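Local coordinates for protein glucuronoarabinoxylan endo-1,4-beta-xylanase (Clostridium papyrosolvens, PDB 4FMV) that probably cleaves xylan chains internally as a glycoside hydrolase family 30 subfamily 8 endoxylanase with altered substrate specificity, at residues Q141-Y146 against H205-S210; N160-N165 against D197-L202; N320-V325 against F338-G343. All blocks are in the same frame, centred on the assembly; numbering follows the deposited sequence.

From the N terminus, the chain supplies strand 5-8 to the beta side domain and then builds the (beta/alpha)8 barrel. Interaction 1 opens at 141-146, just after barrel strand 137-139, and closes at 205-210, where strand 201-205 ends; it joins two loops at the C-terminal mouth of the barrel. Interaction 2 is nested inside that loop, tying the end of helix 155-164 to the end of helix 193-198 and the turn into strand 201-205, about 18 Å from interaction 1 between centres. Interaction 3 follows in series: 320-325 and 338-343 close a short loop in the side domain, across the chain's centre from interaction 1, with centres about 34 Å apart.

Interaction 1. Residues Q141-Y146 against H205-S210; sequences QNEPDY and HFYGTS
ND1 of H205 donates to OE2 of E143 over 2.8 Å, almost straight at 169°. The acceptor lies in the imidazole plane and offers its anti lone pair, on the side away from OE1, while carboxylate and ring are turned 63° against each other. E143 reaches this point with an extended chain beyond CG, and its CG also brushes the ring, 3.4 Å from ND1 of H205. Y207 adds a flank: its CE2 lies 3.4 Å from E143 OE2, with ring and carboxylate planes 67° apart. The other ring nitrogen of H205, NE2, bonds to E177, so the imidazole is held at two corners and its rotation is fixed. Beside it, N142 turns its amide oxygen to R47, and the hydroxyl of Y207 bonds to E232. The type I turn from E143 to Y146 then carries the backbone away. Bonded to both E143 and E177, H205 would hold the E143 carboxylate in place. The Asn-Glu pair after the fourth barrel strand and E232 at the end of the seventh are placed as the acid/base and nucleophile are in GH30 and its clan, consistent with those roles at the barrel mouth.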
loop_
_atom_site.group_PDB
_atom_site.type_symbol
_atom_site.label_atom_id
_atom_site.label_comp_id
_atom_site.label_asym_id
_atom_site.label_seq_id
_atom_site.Cartn_x
_atom_site.Cartn_y
_atom_site.Cartn_z
ATOM N N GLN A 141 0.582 -1.885 -15.490
ATOM C CA GLN A 141 -0.326 -0.776 -15.755
ATOM C C GLN A 141 -1.104 -0.347 -14.505
ATOM O O GLN A 141 -1.653 -1.199 -13.790
ATOM C CB GLN A 141 -1.335 -1.224 -16.857
ATOM C CG GLN A 141 -2.481 -0.198 -17.139
ATOM C CD GLN A 141 -2.011 1.079 -17.828
ATOM O OE1 GLN A 141 -1.300 1.016 -18.831
ATOM N NE2 GLN A 141 -2.425 2.257 -17.295
ATOM N N ASN A 142 -1.267 0.956 -14.312
ATOM C CA ASN A 142 -2.238 1.472 -13.353
ATOM C C ASN A 142 -3.680 1.367 -13.882
ATOM O O ASN A 142 -3.982 1.879 -14.963
ATOM C CB ASN A 142 -1.966 2.946 -13.070
ATOM C CG ASN A 142 -2.934 3.513 -12.057
ATOM O OD1 ASN A 142 -2.867 3.154 -10.880
ATOM N ND2 ASN A 142 -3.862 4.376 -12.502
ATOM N N GLU A 143 -4.565 0.750 -13.106
ATOM C CA GLU A 143 -6.001 0.673 -13.435
ATOM C C GLU A 143 -6.291 0.442 -14.912
ATOM O O GLU A 143 -6.956 1.263 -15.554
ATOM C CB GLU A 143 -6.742 1.918 -12.925
ATOM C CG GLU A 143 -6.548 2.107 -11.414
ATOM C CD GLU A 143 -7.426 3.174 -10.814
ATOM O OE1 GLU A 143 -8.219 3.774 -11.548
ATOM O OE2 GLU A 143 -7.312 3.415 -9.597
ATOM N N PRO A 144 -5.806 -0.690 -15.450
ATOM C CA PRO A 144 -6.037 -1.035 -16.852
ATOM C C PRO A 144 -7.520 -1.182 -17.118
ATOM O O PRO A 144 -7.924 -1.146 -18.281
ATOM C CB PRO A 144 -5.386 -2.411 -16.973
ATOM C CG PRO A 144 -5.496 -2.985 -15.556
ATOM C CD PRO A 144 -5.129 -1.778 -14.723
ATOM N N ASP A 145 -8.295 -1.431 -16.060
ATOM C CA ASP A 145 -9.764 -1.574 -16.157
ATOM C C ASP A 145 -10.590 -0.332 -15.775
ATOM O O ASP A 145 -11.810 -0.431 -15.710
ATOM C CB ASP A 145 -10.250 -2.795 -15.370
ATOM C CG ASP A 145 -9.844 -2.738 -13.904
ATOM O OD1 ASP A 145 -9.121 -1.785 -13.529
ATOM O OD2 ASP A 145 -10.253 -3.634 -13.134
ATOM N N TYR A 146 -9.980 0.795 -15.401
ATOM C CA TYR A 146 -10.755 2.008 -15.532
ATOM C C TYR A 146 -9.840 2.990 -16.230
ATOM O O TYR A 146 -9.399 3.962 -15.635
ATOM C CB TYR A 146 -10.894 2.434 -14.060
ATOM C CG TYR A 146 -11.949 3.435 -13.694
ATOM C CD1 TYR A 146 -13.272 3.052 -13.567
ATOM C CD2 TYR A 146 -11.611 4.759 -13.429
ATOM C CE1 TYR A 146 -14.241 3.957 -13.214
ATOM C CE2 TYR A 146 -12.583 5.684 -13.085
ATOM C CZ TYR A 146 -13.895 5.273 -12.974
ATOM O OH TYR A 146 -14.884 6.174 -12.624
ATOM N N HIS A 205 -6.361 -1.756 -6.225
ATOM C CA HIS A 205 -6.857 -0.533 -5.604
ATOM C C HIS A 205 -8.243 -0.777 -5.018
ATOM O O HIS A 205 -8.954 -1.697 -5.417
ATOM C CB HIS A 205 -6.919 0.625 -6.611
ATOM C CG HIS A 205 -5.602 0.940 -7.247
ATOM N ND1 HIS A 205 -5.467 1.878 -8.251
ATOM C CD2 HIS A 205 -4.366 0.437 -7.033
ATOM C CE1 HIS A 205 -4.201 1.948 -8.612
ATOM N NE2 HIS A 205 -3.509 1.077 -7.891
ATOM N N PHE A 206 -8.555 0.050 -4.028
ATOM C CA PHE A 206 -9.769 0.057 -3.193
ATOM C C PHE A 206 -10.951 0.971 -3.572
ATOM O O PHE A 206 -11.688 1.410 -2.673
ATOM C CB PHE A 206 -9.496 0.034 -1.685
ATOM C CG PHE A 206 -9.107 -1.327 -1.145
ATOM C CD1 PHE A 206 -8.958 -2.431 -1.992
ATOM C CD2 PHE A 206 -8.906 -1.501 0.230
ATOM C CE1 PHE A 206 -8.601 -3.692 -1.484
ATOM C CE2 PHE A 206 -8.549 -2.762 0.758
ATOM C CZ PHE A 206 -8.396 -3.857 -0.106
ATOM N N TYR A 207 -11.042 1.454 -4.806
ATOM C CA TYR A 207 -12.075 2.433 -5.012
ATOM C C TYR A 207 -13.365 1.681 -5.306
ATOM O O TYR A 207 -13.643 1.286 -6.439
ATOM C CB TYR A 207 -11.692 3.249 -6.255
ATOM C CG TYR A 207 -10.440 4.073 -6.029
ATOM C CD1 TYR A 207 -10.455 5.144 -5.137
ATOM C CD2 TYR A 207 -9.257 3.772 -6.673
ATOM C CE1 TYR A 207 -9.330 5.890 -4.902
ATOM C CE2 TYR A 207 -8.112 4.519 -6.429
ATOM C CZ TYR A 207 -8.160 5.572 -5.551
ATOM O OH TYR A 207 -7.038 6.328 -5.309
ATOM N N GLY A 208 -14.220 1.641 -4.279
ATOM C CA GLY A 208 -15.481 0.916 -4.311
ATOM C C GLY A 208 -15.462 -0.564 -3.930
ATOM O O GLY A 208 -16.466 -1.257 -4.105
ATOM N N THR A 209 -14.349 -1.062 -3.400
ATOM C CA THR A 209 -14.243 -2.482 -3.022
ATOM C C THR A 209 -14.927 -2.746 -1.686
ATOM O O THR A 209 -14.532 -2.168 -0.675
ATOM C CB THR A 209 -12.749 -2.897 -2.867
ATOM O OG1 THR A 209 -12.019 -2.520 -4.039
ATOM C CG2 THR A 209 -12.607 -4.419 -2.628
ATOM N N SER A 210 -15.928 -3.634 -1.662
ATOM C CA SER A 210 -16.591 -3.972 -0.408
ATOM C C SER A 210 -15.674 -4.859 0.433
ATOM O O SER A 210 -14.770 -5.512 -0.098
ATOM C CB SER A 210 -17.939 -4.664 -0.658
ATOM O OG SER A 210 -17.765 -5.858 -1.396
#

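Interaction 2. Residues N160-N165 against D197-L202; sequences NFMKNN and DNMDVL
A side-chain-to-backbone hydrogen bond with one apolar contact beside it joins N198 and M199 to M162, in the outer helical layer of the (beta/alpha)8 barrel. The last turn of helix 155-164 meets the end of helix 193-198 here, close to the point where the chain turns inward to become barrel strand 201-205. Because barrel helices run against the strands, both helix ends lie at the N-terminal side of the strand ring, the side away from the catalytic mouth. N198 points its CB at the neighbouring helix, and its ND2 donates to the carbonyl oxygen of M162 over 2.8 Å with a nearly straight N-H...O angle of 169°. The oxygen lies in the amide plane of N198 and the donor arrives almost head-on to the carbonyl, at a C=O...N angle of 163°. The next carbonyl, K163 O, is 3.5 Å from the same ND2 but badly aligned, so the bond belongs to M162. The lysine's NZ forms a salt bridge with D192. Deeper in, the M162 side chain is bent the same way at chi1, chi2 and chi3 (chi3 -69°) and drops between helices and strands, where V140, V173, A175 and I189 surround it. M199 touches M162 through CB alone, and its thioether leads away to I189 and L190. The methyl CE of M162 rests 3.6 Å from CB of M199 and 3.6 Å from the carbonyl O of N198.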
loop_
_atom_site.group_PDB
_atom_site.type_symbol
_atom_site.label_atom_id
_atom_site.label_comp_id
_atom_site.label_asym_id
_atom_site.label_seq_id
_atom_site.Cartn_x
_atom_site.Cartn_y
_atom_site.Cartn_z
ATOM N N ASN A 160 -1.567 -11.741 -21.809
ATOM C CA ASN A 160 -0.604 -11.936 -22.896
ATOM C C ASN A 160 0.776 -11.346 -22.540
ATOM O O ASN A 160 1.816 -11.975 -22.756
ATOM C CB ASN A 160 -1.116 -11.306 -24.188
ATOM C CG ASN A 160 -2.306 -12.035 -24.763
ATOM O OD1 ASN A 160 -2.550 -13.200 -24.440
ATOM N ND2 ASN A 160 -3.050 -11.357 -25.638
ATOM N N PHE A 161 0.770 -10.139 -21.981
ATOM C CA PHE A 161 2.010 -9.477 -21.596
ATOM C C PHE A 161 2.698 -10.232 -20.456
ATOM O O PHE A 161 3.929 -10.465 -20.469
ATOM C CB PHE A 161 1.732 -8.031 -21.171
ATOM C CG PHE A 161 2.981 -7.241 -20.920
ATOM C CD1 PHE A 161 3.602 -6.566 -21.948
ATOM C CD2 PHE A 161 3.551 -7.211 -19.665
ATOM C CE1 PHE A 161 4.768 -5.857 -21.719
ATOM C CE2 PHE A 161 4.696 -6.510 -19.435
ATOM C CZ PHE A 161 5.309 -5.837 -20.471
ATOM N N MET A 162 1.909 -10.589 -19.454
ATOM C CA MET A 162 2.409 -11.386 -18.333
ATOM C C MET A 162 3.027 -12.727 -18.757
ATOM O O MET A 162 4.041 -13.132 -18.186
ATOM C CB MET A 162 1.325 -11.599 -17.273
ATOM C CG MET A 162 0.946 -10.332 -16.471
ATOM S SD MET A 162 2.311 -9.515 -15.585
ATOM C CE MET A 162 2.676 -10.728 -14.299
ATOM N N LYS A 163 2.441 -13.431 -19.733
ATOM C CA LYS A 163 3.096 -14.663 -20.224
ATOM C C LYS A 163 4.329 -14.405 -21.093
ATOM O O LYS A 163 5.394 -14.969 -20.857
ATOM C CB LYS A 163 2.130 -15.584 -21.004
ATOM C CG LYS A 163 1.032 -16.206 -20.166
ATOM C CD LYS A 163 0.143 -17.133 -21.004
ATOM C CE LYS A 163 0.834 -18.470 -21.291
ATOM N NZ LYS A 163 -0.166 -19.603 -21.472
ATOM N N ASN A 164 4.161 -13.580 -22.122
ATOM C CA ASN A 164 5.180 -13.442 -23.164
ATOM C C ASN A 164 6.241 -12.381 -23.008
ATOM O O ASN A 164 7.275 -12.447 -23.648
ATOM C CB ASN A 164 4.482 -13.289 -24.504
ATOM C CG ASN A 164 3.552 -14.439 -24.762
ATOM O OD1 ASN A 164 3.872 -15.570 -24.399
ATOM N ND2 ASN A 164 2.390 -14.167 -25.340
ATOM N N ASN A 165 5.997 -11.439 -22.115
ATOM C CA ASN A 165 6.814 -10.230 -21.985
ATOM C C ASN A 165 7.436 -10.053 -20.601
ATOM O O ASN A 165 8.615 -9.710 -20.475
ATOM C CB ASN A 165 6.118 -8.969 -22.532
ATOM C CG ASN A 165 5.712 -9.128 -23.982
ATOM O OD1 ASN A 165 4.536 -9.316 -24.274
ATOM N ND2 ASN A 165 6.696 -9.086 -24.909
ATOM N N ASP A 197 4.208 -17.249 -12.596
ATOM C CA ASP A 197 5.656 -17.234 -12.390
ATOM C C ASP A 197 6.225 -15.843 -12.602
ATOM O O ASP A 197 7.188 -15.429 -11.927
ATOM C CB ASP A 197 6.354 -18.185 -13.360
ATOM C CG ASP A 197 6.595 -19.545 -12.762
ATOM O OD1 ASP A 197 6.539 -19.657 -11.521
ATOM O OD2 ASP A 197 6.843 -20.501 -13.528
ATOM N N ASN A 198 5.652 -15.137 -13.572
ATOM C CA ASN A 198 6.136 -13.812 -13.932
ATOM C C ASN A 198 5.561 -12.689 -13.064
ATOM O O ASN A 198 5.965 -11.545 -13.209
ATOM C CB ASN A 198 5.904 -13.532 -15.426
ATOM C CG ASN A 198 6.806 -14.361 -16.309
ATOM O OD1 ASN A 198 7.827 -14.887 -15.848
ATOM N ND2 ASN A 198 6.433 -14.500 -17.584
ATOM N N MET A 199 4.625 -13.030 -12.173
ATOM C CA MET A 199 4.052 -12.088 -11.209
ATOM C C MET A 199 4.650 -12.261 -9.826
ATOM O O MET A 199 4.605 -13.349 -9.267
ATOM C CB MET A 199 2.547 -12.278 -11.078
ATOM C CG MET A 199 1.912 -11.253 -10.157
ATOM S SD MET A 199 0.272 -11.733 -9.575
ATOM C CE MET A 199 0.749 -12.814 -8.221
ATOM N N ASP A 200 5.325 -11.229 -9.342
ATOM C CA ASP A 200 5.744 -11.133 -7.946
ATOM C C ASP A 200 4.789 -10.531 -6.920
ATOM O O ASP A 200 4.687 -11.023 -5.794
ATOM C CB ASP A 200 7.134 -10.523 -7.889
ATOM C CG ASP A 200 8.071 -11.234 -8.834
ATOM O OD1 ASP A 200 8.529 -12.338 -8.471
ATOM O OD2 ASP A 200 8.297 -10.718 -9.949
ATOM N N VAL A 201 4.128 -9.437 -7.298
ATOM C CA VAL A 201 3.225 -8.756 -6.387
ATOM C C VAL A 201 1.889 -8.556 -7.081
ATOM O O VAL A 201 1.844 -8.028 -8.192
ATOM C CB VAL A 201 3.802 -7.385 -5.912
ATOM C CG1 VAL A 201 2.825 -6.675 -4.989
ATOM C CG2 VAL A 201 5.166 -7.582 -5.204
ATOM N N LEU A 202 0.805 -8.987 -6.439
ATOM C CA LEU A 202 -0.519 -8.725 -7.004
ATOM C C LEU A 202 -0.933 -7.402 -6.366
ATOM O O LEU A 202 -1.132 -7.341 -5.146
ATOM C CB LEU A 202 -1.500 -9.849 -6.618
ATOM C CG LEU A 202 -2.779 -9.982 -7.468
ATOM C CD1 LEU A 202 -3.524 -11.286 -7.172
ATOM C CD2 LEU A 202 -3.670 -8.803 -7.240
#

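Interaction 3. Residues N320-V325 against F338-G343; sequences NKAVIV and FNFQNG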
loop_
_atom_site.group_PDB
_atom_site.type_symbol
_atom_site.label_atom_id
_atom_site.label_comp_id
_atom_site.label_asym_id
_atom_site.label_seq_id
_atom_site.Cartn_x
_atom_site.Cartn_y
_atom_site.Cartn_z
ATOM N N ASN A 320 11.133 -8.530 18.549
ATOM C CA ASN A 320 10.873 -8.670 19.985
ATOM C C ASN A 320 9.925 -7.611 20.520
ATOM O O ASN A 320 10.047 -7.171 21.673
ATOM C CB ASN A 320 12.179 -8.668 20.787
ATOM C CG ASN A 320 13.255 -9.526 20.147
ATOM O OD1 ASN A 320 13.106 -10.741 20.028
ATOM N ND2 ASN A 320 14.344 -8.891 19.723
ATOM N N LYS A 321 8.987 -7.205 19.665
ATOM C CA LYS A 321 7.954 -6.234 20.014
ATOM C C LYS A 321 6.560 -6.790 19.677
ATOM O O LYS A 321 6.407 -7.613 18.759
ATOM C CB LYS A 321 8.200 -4.910 19.266
ATOM C CG LYS A 321 9.472 -4.183 19.717
ATOM C CD LYS A 321 9.837 -3.039 18.794
ATOM C CE LYS A 321 11.117 -2.362 19.284
ATOM N NZ LYS A 321 12.230 -3.352 19.431
ATOM N N ALA A 322 5.548 -6.347 20.418
ATOM C CA ALA A 322 4.150 -6.642 20.086
ATOM C C ALA A 322 3.449 -5.333 19.773
ATOM O O ALA A 322 3.687 -4.333 20.456
ATOM C CB ALA A 322 3.463 -7.320 21.246
ATOM N N VAL A 323 2.599 -5.345 18.744
ATOM C CA VAL A 323 1.828 -4.181 18.330
ATOM C C VAL A 323 0.342 -4.535 18.203
ATOM O O VAL A 323 -0.012 -5.526 17.539
ATOM C CB VAL A 323 2.324 -3.631 16.974
ATOM C CG1 VAL A 323 1.531 -2.405 16.589
ATOM C CG2 VAL A 323 3.829 -3.301 17.036
ATOM N N ILE A 324 -0.511 -3.736 18.853
ATOM C CA ILE A 324 -1.974 -3.871 18.790
ATOM C C ILE A 324 -2.550 -2.545 18.317
ATOM O O ILE A 324 -2.265 -1.487 18.892
ATOM C CB ILE A 324 -2.594 -4.196 20.164
ATOM C CG1 ILE A 324 -2.054 -5.522 20.697
ATOM C CG2 ILE A 324 -4.129 -4.226 20.086
ATOM C CD1 ILE A 324 -2.226 -5.690 22.205
ATOM N N VAL A 325 -3.339 -2.605 17.249
ATOM C CA VAL A 325 -4.022 -1.440 16.714
ATOM C C VAL A 325 -5.505 -1.629 16.969
ATOM O O VAL A 325 -6.131 -2.592 16.473
ATOM C CB VAL A 325 -3.751 -1.267 15.201
ATOM C CG1 VAL A 325 -4.557 -0.089 14.617
ATOM C CG2 VAL A 325 -2.250 -1.095 14.947
ATOM N N PHE A 338 -7.314 -6.610 26.945
ATOM C CA PHE A 338 -6.515 -7.390 26.017
ATOM C C PHE A 338 -5.745 -8.473 26.773
ATOM O O PHE A 338 -5.211 -8.208 27.847
ATOM C CB PHE A 338 -5.514 -6.494 25.295
ATOM C CG PHE A 338 -6.136 -5.355 24.530
ATOM C CD1 PHE A 338 -6.480 -5.508 23.201
ATOM C CD2 PHE A 338 -6.327 -4.118 25.128
ATOM C CE1 PHE A 338 -7.024 -4.454 22.474
ATOM C CE2 PHE A 338 -6.879 -3.057 24.413
ATOM C CZ PHE A 338 -7.229 -3.231 23.086
ATOM N N ASN A 339 -5.687 -9.678 26.204
ATOM C CA ASN A 339 -4.953 -10.801 26.794
ATOM C C ASN A 339 -3.939 -11.390 25.817
ATOM O O ASN A 339 -4.308 -11.831 24.727
ATOM C CB ASN A 339 -5.901 -11.935 27.191
ATOM C CG ASN A 339 -7.027 -11.480 28.080
ATOM O OD1 ASN A 339 -6.874 -10.557 28.891
ATOM N ND2 ASN A 339 -8.173 -12.144 27.952
ATOM N N PHE A 340 -2.671 -11.433 26.219
ATOM C CA PHE A 340 -1.642 -12.090 25.424
ATOM C C PHE A 340 -1.608 -13.578 25.729
ATOM O O PHE A 340 -1.668 -13.995 26.904
ATOM C CB PHE A 340 -0.276 -11.497 25.726
ATOM C CG PHE A 340 -0.139 -10.040 25.349
ATOM C CD1 PHE A 340 0.019 -9.663 24.016
ATOM C CD2 PHE A 340 -0.125 -9.050 26.332
ATOM C CE1 PHE A 340 0.164 -8.327 23.668
ATOM C CE2 PHE A 340 0.024 -7.718 25.996
ATOM C CZ PHE A 340 0.165 -7.355 24.660
ATOM N N GLN A 341 -1.524 -14.386 24.677
ATOM C CA GLN A 341 -1.239 -15.790 24.871
ATOM C C GLN A 341 -0.058 -16.231 24.005
ATOM O O GLN A 341 0.244 -15.624 22.965
ATOM C CB GLN A 341 -2.499 -16.664 24.718
ATOM C CG GLN A 341 -2.956 -16.964 23.314
ATOM C CD GLN A 341 -4.319 -17.649 23.291
ATOM O OE1 GLN A 341 -4.961 -17.828 24.332
ATOM N NE2 GLN A 341 -4.759 -18.053 22.100
ATOM N N ASN A 342 0.642 -17.255 24.474
ATOM C CA ASN A 342 1.860 -17.703 23.822
ATOM C C ASN A 342 2.929 -16.623 23.778
ATOM O O ASN A 342 3.690 -16.526 22.819
ATOM C CB ASN A 342 1.556 -18.224 22.427
ATOM C CG ASN A 342 0.799 -19.520 22.465
ATOM O OD1 ASN A 342 1.077 -20.378 23.304
ATOM N ND2 ASN A 342 -0.172 -19.672 21.576
ATOM N N GLY A 343 2.968 -15.816 24.836
ATOM C CA GLY A 343 3.962 -14.774 25.005
ATOM C C GLY A 343 3.376 -13.669 25.867
ATOM O O GLY A 343 2.211 -13.742 26.258
#
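I324 carries most of this contact, reaching from strand 321-328 toward strand 334-341. Its CB points toward that strand, and the two branches then part to meet different aromatic rings. CG2, set anti to the backbone N, goes to F338, 3.8 Å from CE1 and 4.1 Å from CD1 of that ring. On the other branch CG1 acts as a spacer: it stands anti to the carbonyl carbon, and a nearly extended second torsion (chi2 160°) carries the terminal methyl CD1 to F340, where it sits 3.8 Å from both CZ and CE1 of the ring. With its two methyls, CG2 and CD1, reaching F338 and F340 respectively, the side chain is placed between two rings that lie two residues apart on the same strand. A322, two residues before I324, extends the patch: its CB touches F340 CE1 at 4.2 Å. Everything that meets here is apolar and buried. The strand segments run roughly antiparallel, 145° between their directions, but their axes stay 10.9 Å apart, the separation of facing layers and much too wide for backbone pairing. Each strand finds its bonded neighbours within its own layer, strand 321-328 between 311-318 and 380-387, strand 334-341 between 5-8 and 371-376. V7 and V313 close in around I324, while F338 stacks on F372 and meets F384 with the planes at about 55°. V323 and V325 point the other way, V323 toward I294 and Y298. Two sheets meeting through aliphatic and aromatic side chains form the core of a beta sandwich, here the side domain that GH30 enzymes carry beside their catalytic barrel.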